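Local coordinates for protein superoxide dismutase (Leishmania major, PDB 4F2N) that catalyses the dismutation of superoxide to oxygen and hydrogen peroxide at an iron centre, as an iron superoxide dismutase of a eukaryotic parasite, at residues B[113-123]-B[212-222]. Numbering follows the deposited sequence.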
loop_
_atom_site.group_PDB
_atom_site.type_symbol
_atom_site.label_atom_id
_atom_site.label_comp_id
_atom_site.label_asym_id
_atom_site.label_seq_id
_atom_site.Cartn_x
_atom_site.Cartn_y
_atom_site.Cartn_z
ATOM N N LYS B 113 15.191 11.929 8.727
ATOM C CA LYS B 113 15.773 12.517 9.956
ATOM C C LYS B 113 15.864 11.508 11.102
ATOM O O LYS B 113 16.728 11.658 11.991
ATOM C CB LYS B 113 14.962 13.739 10.414
ATOM C CG LYS B 113 14.969 14.900 9.439
ATOM C CD LYS B 113 16.328 15.537 9.313
ATOM C CE LYS B 113 16.520 16.629 10.352
ATOM N NZ LYS B 113 17.860 17.244 10.116
ATOM N N CYS B 114 14.998 10.487 11.077
ATOM C CA CYS B 114 15.002 9.422 12.080
ATOM C C CYS B 114 16.088 8.375 11.876
ATOM O O CYS B 114 16.204 7.473 12.704
ATOM C CB CYS B 114 13.679 8.677 12.066
ATOM S SG CYS B 114 12.384 9.742 12.683
ATOM N N LEU B 115 16.806 8.454 10.751
ATOM C CA LEU B 115 17.754 7.402 10.379
ATOM C C LEU B 115 19.164 7.918 10.158
ATOM O O LEU B 115 19.370 9.070 9.733
ATOM C CB LEU B 115 17.303 6.641 9.116
ATOM C CG LEU B 115 15.834 6.189 9.060
ATOM C CD1 LEU B 115 15.465 5.651 7.672
ATOM C CD2 LEU B 115 15.639 5.117 10.134
ATOM N N SER B 116 20.115 7.026 10.417
ATOM C CA SER B 116 21.541 7.297 10.234
ATOM C C SER B 116 22.325 5.980 10.078
ATOM O O SER B 116 22.047 5.010 10.783
ATOM C CB SER B 116 22.080 8.074 11.455
ATOM O OG SER B 116 23.339 8.651 11.148
ATOM N N PRO B 117 23.338 5.942 9.185
ATOM C CA PRO B 117 24.168 4.721 9.095
ATOM C C PRO B 117 24.674 4.287 10.462
ATOM O O PRO B 117 25.282 5.083 11.166
ATOM C CB PRO B 117 25.323 5.151 8.180
ATOM C CG PRO B 117 24.698 6.197 7.293
ATOM C CD PRO B 117 23.773 6.965 8.215
ATOM N N GLY B 118 24.368 3.048 10.850
ATOM C CA GLY B 118 24.786 2.509 12.148
ATOM C C GLY B 118 24.036 3.049 13.351
ATOM O O GLY B 118 24.370 2.730 14.489
ATOM N N GLY B 119 23.009 3.857 13.104
ATOM C CA GLY B 119 22.215 4.503 14.158
ATOM C C GLY B 119 22.987 5.494 15.033
ATOM O O GLY B 119 24.178 5.731 14.817
ATOM N N LYS B 120 22.297 6.102 15.996
ATOM C CA LYS B 120 22.954 6.816 17.098
ATOM C C LYS B 120 22.335 6.298 18.407
ATOM O O LYS B 120 21.116 6.099 18.467
ATOM C CB LYS B 120 22.760 8.331 16.973
ATOM C CG LYS B 120 23.206 8.909 15.640
ATOM C CD LYS B 120 23.398 10.412 15.686
ATOM C CE LYS B 120 23.953 10.931 14.361
ATOM N NZ LYS B 120 25.351 10.466 14.141
ATOM N N PRO B 121 23.152 6.091 19.460
ATOM C CA PRO B 121 22.609 5.529 20.715
ATOM C C PRO B 121 21.568 6.431 21.356
ATOM O O PRO B 121 21.614 7.646 21.195
ATOM C CB PRO B 121 23.851 5.393 21.621
ATOM C CG PRO B 121 25.011 5.425 20.688
ATOM C CD PRO B 121 24.612 6.294 19.536
ATOM N N MET B 122 20.621 5.821 22.052
ATOM C CA MET B 122 19.519 6.532 22.685
ATOM C C MET B 122 20.005 7.250 23.939
ATOM O O MET B 122 20.537 6.618 24.845
ATOM C CB MET B 122 18.427 5.548 23.061
ATOM C CG MET B 122 17.138 6.183 23.569
ATOM S SD MET B 122 16.037 4.856 24.086
ATOM C CE MET B 122 15.614 4.113 22.511
ATOM N N PRO B 123 19.843 8.575 23.981
ATOM C CA PRO B 123 20.212 9.311 25.183
ATOM C C PRO B 123 19.354 8.893 26.361
ATOM O O PRO B 123 18.194 8.478 26.191
ATOM C CB PRO B 123 19.916 10.765 24.817
ATOM C CG PRO B 123 19.930 10.797 23.320
ATOM C CD PRO B 123 19.376 9.467 22.904
ATOM N N LEU B 212 15.288 -2.489 11.686
ATOM C CA LEU B 212 15.283 -1.033 11.553
ATOM C C LEU B 212 15.908 -0.308 12.749
ATOM O O LEU B 212 16.531 0.744 12.578
ATOM C CB LEU B 212 13.848 -0.524 11.336
ATOM C CG LEU B 212 13.678 0.948 10.931
ATOM C CD1 LEU B 212 14.391 1.329 9.635
ATOM C CD2 LEU B 212 12.190 1.268 10.815
ATOM N N TRP B 213 15.765 -0.888 13.946
ATOM C CA TRP B 213 16.294 -0.256 15.153
ATOM C C TRP B 213 17.770 0.030 15.044
ATOM O O TRP B 213 18.243 0.988 15.631
ATOM C CB TRP B 213 16.017 -1.104 16.404
ATOM C CG TRP B 213 14.555 -1.394 16.631
ATOM C CD1 TRP B 213 13.933 -2.638 16.702
ATOM C CD2 TRP B 213 13.472 -0.411 16.815
ATOM N NE1 TRP B 213 12.569 -2.492 16.906
ATOM C CE2 TRP B 213 12.241 -1.187 17.014
ATOM C CE3 TRP B 213 13.413 0.981 16.876
ATOM C CZ2 TRP B 213 10.998 -0.571 17.212
ATOM C CZ3 TRP B 213 12.147 1.590 17.085
ATOM C CH2 TRP B 213 10.981 0.825 17.256
ATOM N N GLN B 214 18.499 -0.805 14.295
ATOM C CA GLN B 214 19.952 -0.644 14.135
ATOM C C GLN B 214 20.342 0.637 13.418
ATOM O O GLN B 214 21.488 1.047 13.492
ATOM C CB GLN B 214 20.572 -1.853 13.421
ATOM C CG GLN B 214 20.282 -3.168 14.119
ATOM C CD GLN B 214 20.710 -4.352 13.288
ATOM O OE1 GLN B 214 21.768 -4.327 12.678
ATOM N NE2 GLN B 214 19.886 -5.399 13.257
ATOM N N ILE B 215 19.400 1.279 12.726
ATOM C CA ILE B 215 19.739 2.525 12.031
ATOM C C ILE B 215 18.924 3.743 12.513
ATOM O O ILE B 215 18.956 4.793 11.871
ATOM C CB ILE B 215 19.633 2.424 10.484
ATOM C CG1 ILE B 215 18.212 1.991 10.042
ATOM C CG2 ILE B 215 20.720 1.529 9.904
ATOM C CD1 ILE B 215 17.959 2.232 8.565
ATOM N N VAL B 216 18.270 3.629 13.662
ATOM C CA VAL B 216 17.495 4.792 14.172
ATOM C C VAL B 216 18.437 5.826 14.788
ATOM O O VAL B 216 19.314 5.487 15.599
ATOM C CB VAL B 216 16.417 4.382 15.181
ATOM C CG1 VAL B 216 15.727 5.634 15.748
ATOM C CG2 VAL B 216 15.409 3.467 14.501
ATOM N N ASP B 217 18.277 7.078 14.359
ATOM C CA ASP B 217 18.993 8.183 14.952
ATOM C C ASP B 217 18.273 8.602 16.226
ATOM O O ASP B 217 17.353 9.442 16.198
ATOM C CB ASP B 217 19.102 9.361 13.957
ATOM C CG ASP B 217 19.922 10.528 14.509
ATOM O OD1 ASP B 217 20.199 10.558 15.723
ATOM O OD2 ASP B 217 20.285 11.426 13.729
ATOM N N TRP B 218 18.680 8.021 17.351
ATOM C CA TRP B 218 17.963 8.279 18.604
ATOM C C TRP B 218 18.220 9.670 19.157
ATOM O O TRP B 218 17.437 10.183 19.965
ATOM C CB TRP B 218 18.278 7.213 19.656
ATOM C CG TRP B 218 17.687 5.854 19.388
ATOM C CD1 TRP B 218 18.371 4.653 19.151
ATOM C CD2 TRP B 218 16.262 5.500 19.357
ATOM N NE1 TRP B 218 17.482 3.615 18.987
ATOM C CE2 TRP B 218 16.199 4.063 19.090
ATOM C CE3 TRP B 218 15.075 6.210 19.531
ATOM C CZ2 TRP B 218 14.993 3.385 19.001
ATOM C CZ3 TRP B 218 13.851 5.513 19.430
ATOM C CH2 TRP B 218 13.817 4.134 19.164
ATOM N N GLU B 219 19.305 10.298 18.718
ATOM C CA GLU B 219 19.566 11.705 19.092
ATOM C C GLU B 219 18.521 12.659 18.488
ATOM O O GLU B 219 18.058 13.597 19.152
ATOM C CB GLU B 219 21.002 12.102 18.731
ATOM C CG GLU B 219 22.019 11.284 19.519
ATOM C CD GLU B 219 23.462 11.579 19.148
ATOM O OE1 GLU B 219 23.725 12.636 18.537
ATOM O OE2 GLU B 219 24.349 10.755 19.474
ATOM N N PHE B 220 18.140 12.416 17.232
ATOM C CA PHE B 220 17.084 13.209 16.623
ATOM C C PHE B 220 15.765 12.927 17.331
ATOM O O PHE B 220 15.007 13.848 17.610
ATOM C CB PHE B 220 16.933 12.921 15.119
ATOM C CG PHE B 220 15.730 13.563 14.517
ATOM C CD1 PHE B 220 15.732 14.936 14.215
ATOM C CD2 PHE B 220 14.575 12.814 14.269
ATOM C CE1 PHE B 220 14.609 15.535 13.663
ATOM C CE2 PHE B 220 13.450 13.415 13.715
ATOM C CZ PHE B 220 13.479 14.773 13.407
ATOM N N VAL B 221 15.474 11.654 17.593
ATOM C CA VAL B 221 14.221 11.296 18.275
ATOM C C VAL B 221 14.187 12.013 19.646
ATOM O O VAL B 221 13.164 12.577 20.035
ATOM C CB VAL B 221 14.054 9.769 18.458
ATOM C CG1 VAL B 221 12.756 9.458 19.195
ATOM C CG2 VAL B 221 14.083 9.054 17.098
ATOM N N CYS B 222 15.307 11.990 20.366
ATOM C CA CYS B 222 15.346 12.651 21.681
ATOM C C CYS B 222 15.173 14.179 21.582
ATOM O O CYS B 222 14.472 14.786 22.403
ATOM C CB CYS B 222 16.633 12.278 22.421
ATOM S SG CYS B 222 16.662 12.883 24.126
HETATM O O HOH W 1 18.836 13.162 11.988
HETATM O O HOH W 2 23.759 9.331 21.558
#
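Trp-218 and Lys-120 have the most surface buried here, and they meet through backbone as well as side chain: Trp-218 N donates to Lys-120 O at 3.3 Å, and the same carbonyl oxygen lies at the edge of the indole, near its plane. Met-122 covers one indole face. Its chain runs extended until chi3 (-70°) bends CE over the ring, 3.4 Å from the centroid of the six-membered ring in a CH-pi contact; SD stands farther above the same face, completing a Met-aromatic pair. On the opposite face lies Val-216 CG1, from the indole's own segment, so the broad, flat ring is sandwiched between two methyl groups. The long methylene chain of Lys-120 runs beside Asp-217, with CD 3.2 Å from Asp-217 OD1, and crosses Glu-219 at about a right angle. Its ammonium is not in contact with either carboxylate, although their negative charges probably still attract it. Asp-217 suits the N-cap of helix 218-229: OD1 accepts from Phe-220 N, while OD2 shares a water with Lys-113 O. Phe-220 offers a ring face to Lys-113 CB, 3.6 Å from its centroid, and an edge to Cys-114 SG. The backbones pair as well, with Asp-217 N bonded to Cys-114 O (2.7 Å), Ser-116 N to Ile-215 O and Lys-120 N to Val-216 O. The type II turn from Ser-116 to Gly-119 puts Gly-118 at its third position, where phi is positive; Gly-119, bare of a side chain, brings its CA to 3.4 Å from Val-216 O. Two isolated beta bridges, Leu-115 with Val-216 and Lys-120 with Asp-217, thus join the linker between helices 96-113 and 124-134 to the start of the last helix, tying the alpha-hairpin domain to the C-terminal alpha/beta domain of the iron/manganese superoxide dismutase fold.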